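Side-chain contacts in putative transcription regulator (PDB 3K69), which probably regulates transcription by binding DNA as a dimer through a winged helix-turn-helix domain, as in the iron-dependent regulator family: residues Y57-V62 against G67-L72; A14-L19 against A35-L40; R95-P100 against N115-L120; L85-T90 against Q130-Y135. All coordinates share one frame; numbering follows the deposited sequence. Where two conformers were deposited one is given.

Overall arrangement
Contacts 1 and 2 belong to the winged helix-turn-helix part of the chain and touch each other, whereas contact 3 lies at the far side of the molecule, its centre about 44 Å from that of contact 1. Contact 1 is a surface hairpin held by backbone bonds and waters; contact 2 is buried and relies on a methyl over an imidazole. Contacts 3 and 4 share helix 111-136: near its start, in a buried contact, a loop isoleucine packs apolarly on the helix, and near its end, in a partly buried setting, an arginine grips a carbonyl. Contact 4 also touches contacts 1 and 2 through residues 85-86. Contacts 2, 3 and 4 all reach the second subunit.

Contact 1: residues Y57-V62 against G67-L72; sequences YLTGTV and GYQLDL
Leu70 swings CG anti to its backbone N (chi1 -175°) and Leu58 sets CG anti to its carbonyl carbon (chi1 -57°), which brings Leu70 CD1 to 3.8 Å from Leu58 CD2. The two leucines lie at the base of the antiparallel hairpin 59-61/67-69, the wing of a winged helix-turn-helix domain. Thr59 and Gln69 form a hydrogen-bonded pair: Thr59 N meets Gln69 O at 2.9 Å within the carbonyl plane, while Gln69 N comes to Thr59 O from above that carbonyl's plane. Nearer the turn, Gly67 N bonds Thr61 O at 2.7 Å, but the return bond from Thr61 N to Gly67 O is weak.

Between these pairs, Gly60 faces Tyr68 in a non-hydrogen-bonded pair. The Tyr68 ring has Thr59 O at its edge, near the ring plane, and it packs against Leu21, Leu49 and His53, so this side of the wing is turned to helices 9-22 and 46-54. On the side carrying Thr59 and Gln69, the two side chains run alongside each other, with Thr59 OG1 3.4 Å from Gln69 CB. The Gln69 amide is bound at both ends, NE2 to Arg25 O and OE1 to Lys28. One water joins Thr59 OG1, Gln69 OE1 and Asp71 OD2. Past the strands a second water takes over the link, donating to Tyr57 O at 2.8 Å and accepting from Asp71 N at 2.9 Å.

Contact 2: residues A14-L19 against A35-L40; sequences AVHSIL and AQSLHL
Leu38 lays its CD1 methyl on the imidazole of His16 in a CH-pi contact, 3.5 Å from the ring centroid and close to the ring normal. His16 extends its ring away from its own helix because CG stands anti to the backbone N (chi1 -163°). The two side chains overlap along their lengths while running in opposite senses, so Leu38 does more than touch with its end: Leu38 CG also lies 3.7 Å from His16 CG, and Leu38 CD1 sits toward the ring's rim, 3.4 Å from His16 CD2. A chi2 of 56° turns the leucine fork so that, with CD1 over the ring, CD2 reaches Ser17 OG at 3.4 Å. That hydroxyl is turned back to its own helix, where it bonds Val13 O, and so shows the methyl a polar atom that is already engaged.

The pair joins helix 9-22 to the end of helix 31-38, which leads, through a turn, to helix 46-54 in the helix-turn-helix of this winged domain. Just after Leu38 the chain closes in a Schellman motif, with His39 at positive phi and Leu40 N bonded to Ala35 O at 3.2 Å.

The polar atoms of the imidazole are used in two directions. Its ND1 bonds Thr98 OG1 of the second subunit, which makes this buried histidine part of the dimer interface. His16 NE2 donates to Ser37 OG at 3.2 Å, a weak bond, bent to 123° at the hydrogen, with the hydroxyl oblique to the ring.

Contact 3: residues R95-P100 against N115-L120; sequences RFITGP and NISETL
Ile97 packs on helix 111-136 with both of its branches, meeting Ser117 and Leu120 one helical turn apart. From CB the side chain forks. The short arm, CG2, stands anti to the backbone N and rests on the helix backbone, 3.7 Å from Ser117 CA and 4.0 Å from Ser117 CB. The long arm takes the other direction: CG1, anti to the carbonyl carbon (chi1 -61°), comes within 4.0 Å of Leu120 CB. The chain then continues extended (chi2 169°), which carries the terminal CD1 into the angle between Leu120 CB, also at 4.0 Å, and Ser117 O at 3.9 Å. That carbonyl oxygen accepts a bond from Thr121 OG1, so the methyl lies beside a polar atom whose needs are met within the helix.

Ile97 belongs to the loop between helix 79-86 and the long helix 111-136, and the contact folds this loop back over the first turns of that helix, in a region that also meets the second subunit. The helix is consistent with the dimerisation helix that follows the winged helix-turn-helix domain in such regulators. Thr98 OG1 there bonds His16 ND1 and Ser12 OG of the second subunit, and Thr119 OG1 bonds Asp146 of that same neighbouring chain.

The next step along the loop uses backbone against side chain: Ile116 turns CG2 to Thr98 O, 3.7 Å away.

Contact 4: residues L85-T90 against Q130-Y135; sequences LTIPPT and QYRAYY
Ile87 and Pro89 meet Arg132 where the chain leaves helix 79-86 and runs on through two prolines past helix 111-136, with the CA atoms of Pro89 and Arg132 still 9.0 Å apart. Helix 111-136 packs against the second subunit, consistent with the dimerisation helix that follows the winged helix-turn-helix domain in regulators of this kind: around this point Tyr131 packs on Ala127 of the second subunit and Tyr135 on its Phe124. Arg132 spans the distance between the two segments. Its chain is extended from CG to NE, and CG stands anti to the carbonyl carbon (chi1 -72°), so that the guanidinium arrives end-on at the backbone of Ile87.

Both terminal nitrogens take the same acceptor: Arg132 NH1 and NH2 each lie 2.9 Å from Ile87 O, which sits only 4° out of the guanidinium plane. NH1 meets the oxygen nearly along the C=O axis (164°), whereas NH2 is tilted from the carbonyl plane. The fork thus holds the first residue beyond the helix end by two bonds to a single oxygen. Other atoms of the group have charged partners, with NE in a salt bridge to Asp128 and NH1 in one to Asp84; these carboxylates probably offset its positive charge in a site where Arg132 is buried.

A face of the guanidinium is packed as well. Pro89 CA lies 3.5 Å above its plane, off-centre, and Pro89 CD is 3.9 Å from Arg132 NH1. A water accepts from Thr90 N at 2.7 Å and, weakly, from Arg132 NH2 at 3.4 Å.

Contact 1: residues Y57-V62 against G67-L72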
loop_
_atom_site.group_PDB
_atom_site.type_symbol
_atom_site.label_atom_id
_atom_site.label_comp_id
_atom_site.label_asym_id
_atom_site.label_seq_id
_atom_site.Cartn_x
_atom_site.Cartn_y
_atom_site.Cartn_z
ATOM N N TYR A 57 20.298 -14.595 3.259
ATOM C CA TYR A 57 19.574 -14.706 4.540
ATOM C C TYR A 57 19.730 -16.067 5.187
ATOM O O TYR A 57 19.774 -16.166 6.408
ATOM C CB TYR A 57 18.064 -14.402 4.411
ATOM C CG TYR A 57 17.764 -12.942 4.169
ATOM C CD1 TYR A 57 17.778 -12.403 2.890
ATOM C CD2 TYR A 57 17.428 -12.110 5.220
ATOM C CE1 TYR A 57 17.494 -11.027 2.681
ATOM C CE2 TYR A 57 17.172 -10.748 5.030
ATOM C CZ TYR A 57 17.229 -10.208 3.755
ATOM O OH TYR A 57 16.914 -8.882 3.586
ATOM N N LEU A 58 19.812 -17.101 4.348
ATOM C CA LEU A 58 19.669 -18.485 4.736
ATOM C C LEU A 58 20.705 -19.274 3.961
ATOM O O LEU A 58 21.015 -18.918 2.830
ATOM C CB LEU A 58 18.287 -19.013 4.321
ATOM C CG LEU A 58 17.033 -18.344 4.787
ATOM C CD1 LEU A 58 15.800 -19.065 4.241
ATOM C CD2 LEU A 58 17.063 -18.301 6.315
ATOM N N THR A 59 21.255 -20.313 4.576
ATOM C CA THR A 59 21.965 -21.348 3.830
ATOM C C THR A 59 20.960 -22.396 3.312
ATOM O O THR A 59 19.863 -22.509 3.822
ATOM C CB THR A 59 23.043 -22.064 4.667
ATOM O OG1 THR A 59 22.400 -22.838 5.676
ATOM C CG2 THR A 59 24.026 -21.054 5.277
ATOM N N GLY A 60 21.341 -23.145 2.281
ATOM C CA GLY A 60 20.415 -24.073 1.641
ATOM C C GLY A 60 21.029 -25.304 0.975
ATOM O O GLY A 60 21.068 -25.370 -0.241
ATOM N N THR A 61 21.447 -26.282 1.781
ATOM C CA THR A 61 22.005 -27.527 1.277
ATOM C C THR A 61 20.911 -28.376 0.624
ATOM O O THR A 61 19.792 -28.493 1.133
ATOM C CB THR A 61 22.708 -28.363 2.374
ATOM O OG1 THR A 61 21.755 -29.173 3.077
ATOM C CG2 THR A 61 23.453 -27.468 3.355
ATOM N N VAL A 62 21.248 -28.954 -0.510
ATOM C CA VAL A 62 20.327 -29.787 -1.290
ATOM C C VAL A 62 20.556 -31.276 -1.014
ATOM O O VAL A 62 21.699 -31.740 -0.878
ATOM C CB VAL A 62 20.482 -29.485 -2.793
ATOM C CG1 VAL A 62 19.541 -30.347 -3.635
ATOM C CG2 VAL A 62 20.278 -27.977 -3.050
ATOM N N GLY A 67 18.290 -28.952 3.369
ATOM C CA GLY A 67 17.298 -27.979 3.748
ATOM C C GLY A 67 17.931 -26.666 4.116
ATOM O O GLY A 67 19.154 -26.537 4.096
ATOM N N TYR A 68 17.071 -25.745 4.518
ATOM C CA TYR A 68 17.448 -24.398 4.894
ATOM C C TYR A 68 17.867 -24.290 6.334
ATOM O O TYR A 68 17.378 -24.974 7.226
ATOM C CB TYR A 68 16.300 -23.438 4.611
ATOM C CG TYR A 68 15.944 -23.355 3.140
ATOM C CD1 TYR A 68 16.737 -22.624 2.265
ATOM C CD2 TYR A 68 14.826 -24.016 2.619
ATOM C CE1 TYR A 68 16.435 -22.538 0.916
ATOM C CE2 TYR A 68 14.515 -23.939 1.237
ATOM C CZ TYR A 68 15.337 -23.198 0.396
ATOM O OH TYR A 68 15.083 -23.121 -0.968
ATOM N N GLN A 69 18.792 -23.382 6.560
ATOM C CA GLN A 69 19.313 -23.179 7.881
ATOM C C GLN A 69 19.661 -21.677 8.036
ATOM O O GLN A 69 20.018 -20.969 7.075
ATOM C CB GLN A 69 20.494 -24.125 8.136
ATOM C CG GLN A 69 20.995 -24.125 9.582
ATOM C CD GLN A 69 21.994 -25.262 9.856
ATOM O OE1 GLN A 69 22.798 -25.610 8.998
ATOM N NE2 GLN A 69 21.912 -25.849 11.041
ATOM N N LEU A 70 19.420 -21.175 9.225
ATOM C CA LEU A 70 19.733 -19.806 9.561
ATOM C C LEU A 70 20.943 -19.847 10.465
ATOM O O LEU A 70 20.919 -20.510 11.491
ATOM C CB LEU A 70 18.560 -19.161 10.304
ATOM C CG LEU A 70 18.684 -17.697 10.620
ATOM C CD1 LEU A 70 18.722 -16.833 9.354
ATOM C CD2 LEU A 70 17.560 -17.187 11.641
ATOM N N ASP A 71 21.972 -19.089 10.104
ATOM C CA ASP A 71 23.132 -18.928 10.949
ATOM C C ASP A 71 23.544 -17.470 11.092
ATOM O O ASP A 71 24.649 -17.199 11.536
ATOM C CB ASP A 71 24.323 -19.806 10.483
ATOM C CG ASP A 71 24.814 -19.477 9.066
ATOM O OD1 ASP A 71 24.492 -18.397 8.530
ATOM O OD2 ASP A 71 25.533 -20.308 8.464
ATOM N N LEU A 72 22.659 -16.541 10.756
ATOM C CA LEU A 72 22.916 -15.115 10.948
ATOM C C LEU A 72 21.940 -14.557 12.005
ATOM O O LEU A 72 20.986 -15.245 12.414
ATOM C CB LEU A 72 22.828 -14.366 9.615
ATOM C CG LEU A 72 23.835 -14.819 8.530
ATOM C CD1 LEU A 72 23.380 -14.282 7.179
ATOM C CD2 LEU A 72 25.263 -14.341 8.826
HETATM O O HOH W 1 21.836 -17.700 7.581
HETATM O O HOH W 2 21.549 -25.498 4.766
HETATM O O HOH W 3 24.214 -23.230 7.940
#

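Contact 2: residues A14-L19 against A35-L40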
loop_
_atom_site.group_PDB
_atom_site.type_symbol
_atom_site.label_atom_id
_atom_site.label_comp_id
_atom_site.label_asym_id
_atom_site.label_seq_id
_atom_site.Cartn_x
_atom_site.Cartn_y
_atom_site.Cartn_z
ATOM N N ALA A 14 8.338 -14.760 4.341
ATOM C CA ALA A 14 9.740 -14.564 4.693
ATOM C C ALA A 14 9.942 -14.335 6.189
ATOM O O ALA A 14 10.776 -14.968 6.779
ATOM C CB ALA A 14 10.346 -13.462 3.913
ATOM N N VAL A 15 9.163 -13.450 6.783
ATOM C CA VAL A 15 9.205 -13.235 8.198
ATOM C C VAL A 15 8.988 -14.511 8.983
ATOM O O VAL A 15 9.795 -14.863 9.849
ATOM C CB VAL A 15 8.172 -12.153 8.642
ATOM C CG1 VAL A 15 8.093 -12.080 10.124
ATOM C CG2 VAL A 15 8.510 -10.741 8.056
ATOM N N HIS A 16 7.898 -15.195 8.682
ATOM C CA HIS A 16 7.539 -16.428 9.373
ATOM C C HIS A 16 8.642 -17.519 9.193
ATOM O O HIS A 16 9.030 -18.208 10.160
ATOM C CB HIS A 16 6.175 -16.892 8.871
ATOM C CG HIS A 16 5.512 -17.891 9.742
ATOM N ND1 HIS A 16 4.138 -18.007 9.828
ATOM C CD2 HIS A 16 6.029 -18.831 10.575
ATOM C CE1 HIS A 16 3.843 -18.985 10.669
ATOM N NE2 HIS A 16 4.972 -19.492 11.145
ATOM N N SER A 17 9.192 -17.634 7.976
ATOM C CA SER A 17 10.228 -18.623 7.712
ATOM C C SER A 17 11.518 -18.326 8.489
ATOM O O SER A 17 12.115 -19.229 9.106
ATOM C CB SER A 17 10.501 -18.735 6.196
ATOM O OG SER A 17 9.367 -19.245 5.504
ATOM N N ILE A 18 11.956 -17.067 8.466
ATOM C CA ILE A 18 13.108 -16.652 9.279
ATOM C C ILE A 18 12.884 -16.931 10.767
ATOM O O ILE A 18 13.775 -17.435 11.442
ATOM C CB ILE A 18 13.493 -15.178 9.049
ATOM C CG1 ILE A 18 13.891 -14.992 7.570
ATOM C CG2 ILE A 18 14.654 -14.794 9.989
ATOM C CD1 ILE A 18 13.929 -13.529 7.074
ATOM N N LEU A 19 11.711 -16.601 11.286
ATOM C CA LEU A 19 11.442 -16.881 12.696
ATOM C C LEU A 19 11.476 -18.391 12.988
ATOM O O LEU A 19 12.010 -18.826 14.003
ATOM C CB LEU A 19 10.128 -16.267 13.148
ATOM C CG LEU A 19 10.048 -14.742 13.177
ATOM C CD1 LEU A 19 8.576 -14.371 13.198
ATOM C CD2 LEU A 19 10.800 -14.175 14.332
ATOM N N ALA A 35 6.530 -25.324 5.210
ATOM C CA ALA A 35 5.165 -25.166 4.709
ATOM C C ALA A 35 4.119 -25.621 5.745
ATOM O O ALA A 35 3.145 -24.905 5.995
ATOM C CB ALA A 35 4.983 -25.867 3.401
ATOM N N GLN A 36 4.330 -26.770 6.388
ATOM C CA GLN A 36 3.493 -27.148 7.550
ATOM C C GLN A 36 3.290 -25.973 8.534
ATOM O O GLN A 36 2.157 -25.640 8.866
ATOM C CB GLN A 36 4.093 -28.326 8.313
ATOM C CG GLN A 36 4.063 -29.677 7.594
ATOM C CD GLN A 36 4.864 -30.772 8.338
ATOM O OE1 GLN A 36 5.955 -30.525 8.903
ATOM N NE2 GLN A 36 4.314 -31.979 8.351
ATOM N N SER A 37 4.377 -25.343 8.988
ATOM C CA SER A 37 4.285 -24.204 9.921
ATOM C C SER A 37 3.575 -22.969 9.324
ATOM O O SER A 37 2.791 -22.318 10.000
ATOM C CB SER A 37 5.685 -23.809 10.442
ATOM O OG SER A 37 5.673 -22.584 11.181
ATOM N N LEU A 38 3.835 -22.657 8.057
ATOM C CA LEU A 38 3.231 -21.478 7.451
ATOM C C LEU A 38 1.772 -21.695 7.021
ATOM O O LEU A 38 1.084 -20.729 6.662
ATOM C CB LEU A 38 4.082 -20.975 6.284
ATOM C CG LEU A 38 5.213 -20.042 6.737
ATOM C CD1 LEU A 38 6.137 -20.697 7.793
ATOM C CD2 LEU A 38 5.986 -19.632 5.511
ATOM N N HIS A 39 1.323 -22.947 7.081
ATOM C CA HIS A 39 0.022 -23.372 6.568
ATOM C C HIS A 39 -0.168 -23.030 5.106
ATOM O O HIS A 39 -1.161 -22.426 4.720
ATOM C CB HIS A 39 -1.116 -22.863 7.452
ATOM C CG HIS A 39 -1.280 -23.662 8.706
ATOM N ND1 HIS A 39 -1.189 -23.106 9.965
ATOM C CD2 HIS A 39 -1.478 -24.989 8.892
ATOM C CE1 HIS A 39 -1.345 -24.052 10.873
ATOM N NE2 HIS A 39 -1.523 -25.205 10.248
ATOM N N LEU A 40 0.819 -23.446 4.311
ATOM C CA LEU A 40 0.854 -23.255 2.874
ATOM C C LEU A 40 1.369 -24.524 2.194
ATOM O O LEU A 40 2.020 -25.369 2.811
ATOM C CB LEU A 40 1.749 -22.062 2.516
ATOM C CG LEU A 40 1.214 -20.665 2.870
ATOM C CD1 LEU A 40 2.214 -19.559 2.588
ATOM C CD2 LEU A 40 -0.092 -20.355 2.122
#

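Contact 3: residues R95-P100 against N115-L120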
loop_
_atom_site.group_PDB
_atom_site.type_symbol
_atom_site.label_atom_id
_atom_site.label_comp_id
_atom_site.label_asym_id
_atom_site.label_seq_id
_atom_site.Cartn_x
_atom_site.Cartn_y
_atom_site.Cartn_z
ATOM N N ARG A 95 -2.054 1.117 -13.688
ATOM C CA ARG A 95 -3.297 0.419 -13.353
ATOM C C ARG A 95 -4.154 1.228 -12.364
ATOM O O ARG A 95 -5.342 0.980 -12.248
ATOM C CB ARG A 95 -3.011 -0.963 -12.726
ATOM C CG ARG A 95 -2.150 -0.926 -11.500
ATOM N N PHE A 96 -3.538 2.144 -11.621
ATOM C CA PHE A 96 -4.254 2.960 -10.641
ATOM C C PHE A 96 -4.525 4.403 -11.083
ATOM O O PHE A 96 -4.969 5.214 -10.292
ATOM C CB PHE A 96 -3.409 3.011 -9.390
ATOM C CG PHE A 96 -3.132 1.671 -8.798
ATOM C CD1 PHE A 96 -4.171 0.817 -8.484
ATOM C CD2 PHE A 96 -1.833 1.275 -8.530
ATOM C CE1 PHE A 96 -3.923 -0.413 -7.912
ATOM C CE2 PHE A 96 -1.581 0.047 -7.951
ATOM C CZ PHE A 96 -2.634 -0.795 -7.641
ATOM N N ILE A 97 -4.213 4.712 -12.330
ATOM C CA ILE A 97 -4.325 6.051 -12.863
ATOM C C ILE A 97 -5.307 6.088 -14.064
ATOM O O ILE A 97 -5.297 5.214 -14.958
ATOM C CB ILE A 97 -2.913 6.597 -13.227
ATOM C CG1 ILE A 97 -2.022 6.656 -11.969
ATOM C CG2 ILE A 97 -3.009 7.906 -14.052
ATOM C CD1 ILE A 97 -0.561 6.934 -12.283
ATOM N N THR A 98 -6.143 7.122 -14.061
ATOM C CA THR A 98 -7.173 7.406 -15.099
ATOM C C THR A 98 -6.642 8.278 -16.268
ATOM O O THR A 98 -5.469 8.667 -16.281
ATOM C CB THR A 98 -8.393 8.164 -14.449
ATOM O OG1 THR A 98 -7.920 9.379 -13.836
ATOM C CG2 THR A 98 -9.143 7.266 -13.398
ATOM N N GLY A 99 -7.503 8.608 -17.233
ATOM C CA GLY A 99 -7.102 9.415 -18.399
ATOM C C GLY A 99 -6.483 8.546 -19.497
ATOM O O GLY A 99 -6.701 7.320 -19.497
ATOM N N PRO A 100 -5.706 9.166 -20.433
ATOM C CA PRO A 100 -4.947 8.457 -21.479
ATOM C C PRO A 100 -3.608 7.812 -21.041
ATOM O O PRO A 100 -3.121 8.028 -19.923
ATOM C CB PRO A 100 -4.660 9.572 -22.495
ATOM C CG PRO A 100 -4.435 10.739 -21.655
ATOM C CD PRO A 100 -5.512 10.623 -20.573
ATOM N N ASN A 115 -1.655 15.575 -17.981
ATOM C CA ASN A 115 -0.798 15.810 -16.809
ATOM C C ASN A 115 -1.043 14.911 -15.611
ATOM O O ASN A 115 -0.216 14.837 -14.715
ATOM C CB ASN A 115 -0.976 17.257 -16.369
ATOM C CG ASN A 115 -0.325 18.236 -17.341
ATOM O OD1 ASN A 115 0.876 18.158 -17.601
ATOM N ND2 ASN A 115 -1.125 19.142 -17.905
ATOM N N ILE A 116 -2.205 14.275 -15.582
ATOM C CA ILE A 116 -2.642 13.492 -14.441
ATOM C C ILE A 116 -1.728 12.312 -14.163
ATOM O O ILE A 116 -1.401 12.019 -13.005
ATOM C CB ILE A 116 -4.154 13.085 -14.598
ATOM C CG1 ILE A 116 -4.698 12.431 -13.334
ATOM C CG2 ILE A 116 -4.377 12.126 -15.743
ATOM C CD1 ILE A 116 -4.929 13.359 -12.221
ATOM N N SER A 117 -1.283 11.623 -15.205
ATOM C CA SER A 117 -0.467 10.439 -14.976
ATOM C C SER A 117 0.839 10.825 -14.301
ATOM O O SER A 117 1.261 10.184 -13.340
ATOM C CB SER A 117 -0.218 9.651 -16.261
ATOM O OG SER A 117 0.616 8.560 -15.960
ATOM N N GLU A 118 1.465 11.910 -14.750
ATOM C CA GLU A 118 2.743 12.277 -14.137
ATOM C C GLU A 118 2.583 12.780 -12.694
ATOM O O GLU A 118 3.393 12.464 -11.853
ATOM C CB GLU A 118 3.516 13.293 -14.971
ATOM C CG GLU A 118 4.858 13.653 -14.350
ATOM C CD GLU A 118 5.593 14.749 -15.114
ATOM O OE1 GLU A 118 5.083 15.164 -16.178
ATOM O OE2 GLU A 118 6.681 15.155 -14.636
ATOM N N THR A 119 1.553 13.581 -12.433
ATOM C CA THR A 119 1.214 14.040 -11.078
ATOM C C THR A 119 0.888 12.929 -10.072
ATOM O O THR A 119 1.423 12.894 -8.951
ATOM C CB THR A 119 0.019 15.000 -11.163
ATOM O OG1 THR A 119 0.487 16.202 -11.779
ATOM C CG2 THR A 119 -0.611 15.317 -9.723
ATOM N N LEU A 120 0.039 11.996 -10.474
ATOM C CA LEU A 120 -0.298 10.865 -9.597
ATOM C C LEU A 120 0.822 9.904 -9.401
ATOM O O LEU A 120 0.997 9.371 -8.299
ATOM C CB LEU A 120 -1.566 10.144 -10.062
ATOM C CG LEU A 120 -2.846 10.942 -9.854
ATOM C CD1 LEU A 120 -3.981 10.164 -10.504
ATOM C CD2 LEU A 120 -3.115 11.234 -8.335
#

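Contact 4: residues L85-T90 against Q130-Y135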
loop_
_atom_site.group_PDB
_atom_site.type_symbol
_atom_site.label_atom_id
_atom_site.label_comp_id
_atom_site.label_asym_id
_atom_site.label_seq_id
_atom_site.Cartn_x
_atom_site.Cartn_y
_atom_site.Cartn_z
ATOM N N LEU A 85 12.810 -6.357 -0.585
ATOM C CA LEU A 85 13.147 -7.559 -1.342
ATOM C C LEU A 85 11.921 -8.395 -1.682
ATOM O O LEU A 85 11.750 -8.814 -2.815
ATOM C CB LEU A 85 14.202 -8.401 -0.600
ATOM C CG LEU A 85 14.708 -9.710 -1.238
ATOM C CD1 LEU A 85 15.433 -9.461 -2.590
ATOM C CD2 LEU A 85 15.584 -10.452 -0.201
ATOM N N THR A 86 11.062 -8.636 -0.718
ATOM C CA THR A 86 9.935 -9.526 -0.914
ATOM C C THR A 86 8.770 -8.858 -1.635
ATOM O O THR A 86 7.984 -9.542 -2.261
ATOM C CB THR A 86 9.467 -10.131 0.432
ATOM O OG1 THR A 86 9.029 -9.098 1.309
ATOM C CG2 THR A 86 10.608 -10.934 1.097
ATOM N N ILE A 87 8.646 -7.533 -1.517
ATOM C CA ILE A 87 7.569 -6.777 -2.173
ATOM C C ILE A 87 8.239 -5.626 -2.929
ATOM O O ILE A 87 8.256 -4.522 -2.451
ATOM C CB ILE A 87 6.475 -6.300 -1.159
ATOM C CG1 ILE A 87 5.875 -7.503 -0.427
ATOM C CG2 ILE A 87 5.318 -5.543 -1.878
ATOM C CD1 ILE A 87 4.863 -7.150 0.572
ATOM N N PRO A 88 8.831 -5.899 -4.106
ATOM C CA PRO A 88 9.682 -4.857 -4.733
ATOM C C PRO A 88 8.914 -3.568 -5.111
ATOM O O PRO A 88 7.727 -3.627 -5.374
ATOM C CB PRO A 88 10.263 -5.557 -5.982
ATOM C CG PRO A 88 9.978 -7.012 -5.808
ATOM C CD PRO A 88 8.793 -7.140 -4.893
ATOM N N PRO A 89 9.567 -2.401 -5.062
ATOM C CA PRO A 89 8.854 -1.157 -5.411
ATOM C C PRO A 89 8.207 -1.168 -6.822
ATOM O O PRO A 89 8.825 -1.620 -7.774
ATOM C CB PRO A 89 9.954 -0.074 -5.323
ATOM C CG PRO A 89 10.985 -0.641 -4.401
ATOM C CD PRO A 89 10.944 -2.148 -4.602
ATOM N N THR A 90 6.956 -0.695 -6.904
ATOM C CA THR A 90 6.291 -0.342 -8.165
ATOM C C THR A 90 6.988 0.869 -8.820
ATOM O O THR A 90 7.274 1.901 -8.168
ATOM C CB THR A 90 4.798 0.079 -7.930
ATOM O OG1 THR A 90 4.192 -0.782 -6.960
ATOM C CG2 THR A 90 4.005 0.004 -9.210
ATOM N N GLN A 130 7.499 6.976 1.764
ATOM C CA GLN A 130 7.176 7.257 3.169
ATOM C C GLN A 130 6.695 5.970 3.869
ATOM O O GLN A 130 7.086 5.677 4.996
ATOM C CB GLN A 130 6.165 8.398 3.268
ATOM C CG GLN A 130 5.618 8.622 4.689
ATOM C CD GLN A 130 5.210 10.063 4.980
ATOM O OE1 GLN A 130 5.875 11.004 4.517
ATOM N NE2 GLN A 130 4.114 10.247 5.774
ATOM N N TYR A 131 5.928 5.160 3.160
ATOM C CA TYR A 131 5.495 3.853 3.662
ATOM C C TYR A 131 6.672 2.949 3.942
ATOM O O TYR A 131 6.780 2.349 5.035
ATOM C CB TYR A 131 4.527 3.194 2.666
ATOM C CG TYR A 131 4.027 1.823 3.051
ATOM C CD1 TYR A 131 3.162 1.670 4.091
ATOM C CD2 TYR A 131 4.401 0.684 2.336
ATOM C CE1 TYR A 131 2.678 0.414 4.453
ATOM C CE2 TYR A 131 3.949 -0.558 2.694
ATOM C CZ TYR A 131 3.091 -0.695 3.768
ATOM O OH TYR A 131 2.610 -1.915 4.180
ATOM N N ARG A 132 7.563 2.834 2.958
ATOM C CA ARG A 132 8.682 1.913 3.048
ATOM C C ARG A 132 9.692 2.365 4.096
ATOM O O ARG A 132 10.243 1.516 4.799
ATOM C CB ARG A 132 9.309 1.690 1.677
ATOM C CG ARG A 132 8.446 0.858 0.755
ATOM C CD ARG A 132 8.977 0.795 -0.674
ATOM N NE ARG A 132 8.029 0.018 -1.475
ATOM C CZ ARG A 132 8.103 -1.295 -1.680
ATOM N NH1 ARG A 132 9.109 -2.017 -1.190
ATOM N NH2 ARG A 132 7.161 -1.884 -2.402
ATOM N N ALA A 133 9.850 3.683 4.265
ATOM C CA ALA A 133 10.681 4.286 5.349
ATOM C C ALA A 133 10.286 3.753 6.726
ATOM O O ALA A 133 11.133 3.588 7.603
ATOM C CB ALA A 133 10.604 5.879 5.338
ATOM N N TYR A 134 9.001 3.490 6.924
ATOM C CA TYR A 134 8.537 2.969 8.214
ATOM C C TYR A 134 9.286 1.668 8.605
ATOM O O TYR A 134 9.832 1.561 9.717
ATOM C CB TYR A 134 7.015 2.742 8.233
ATOM C CG TYR A 134 6.573 2.001 9.467
ATOM C CD1 TYR A 134 6.505 2.660 10.703
ATOM C CD2 TYR A 134 6.345 0.639 9.434
ATOM C CE1 TYR A 134 6.172 1.990 11.834
ATOM C CE2 TYR A 134 5.975 -0.032 10.570
ATOM C CZ TYR A 134 5.898 0.654 11.771
ATOM O OH TYR A 134 5.565 -0.014 12.918
ATOM N N TYR A 135 9.327 0.706 7.690
ATOM C CA TYR A 135 9.950 -0.586 7.964
ATOM C C TYR A 135 11.457 -0.479 8.139
ATOM O O TYR A 135 12.020 -1.198 8.952
ATOM C CB TYR A 135 9.619 -1.585 6.877
ATOM C CG TYR A 135 8.144 -1.894 6.702
ATOM C CD1 TYR A 135 7.534 -2.872 7.471
ATOM C CD2 TYR A 135 7.393 -1.278 5.726
ATOM C CE1 TYR A 135 6.245 -3.192 7.287
ATOM C CE2 TYR A 135 6.068 -1.587 5.552
ATOM C CZ TYR A 135 5.499 -2.544 6.342
ATOM O OH TYR A 135 4.198 -2.915 6.194
HETATM O O HOH W 4 5.879 0.321 -4.668
#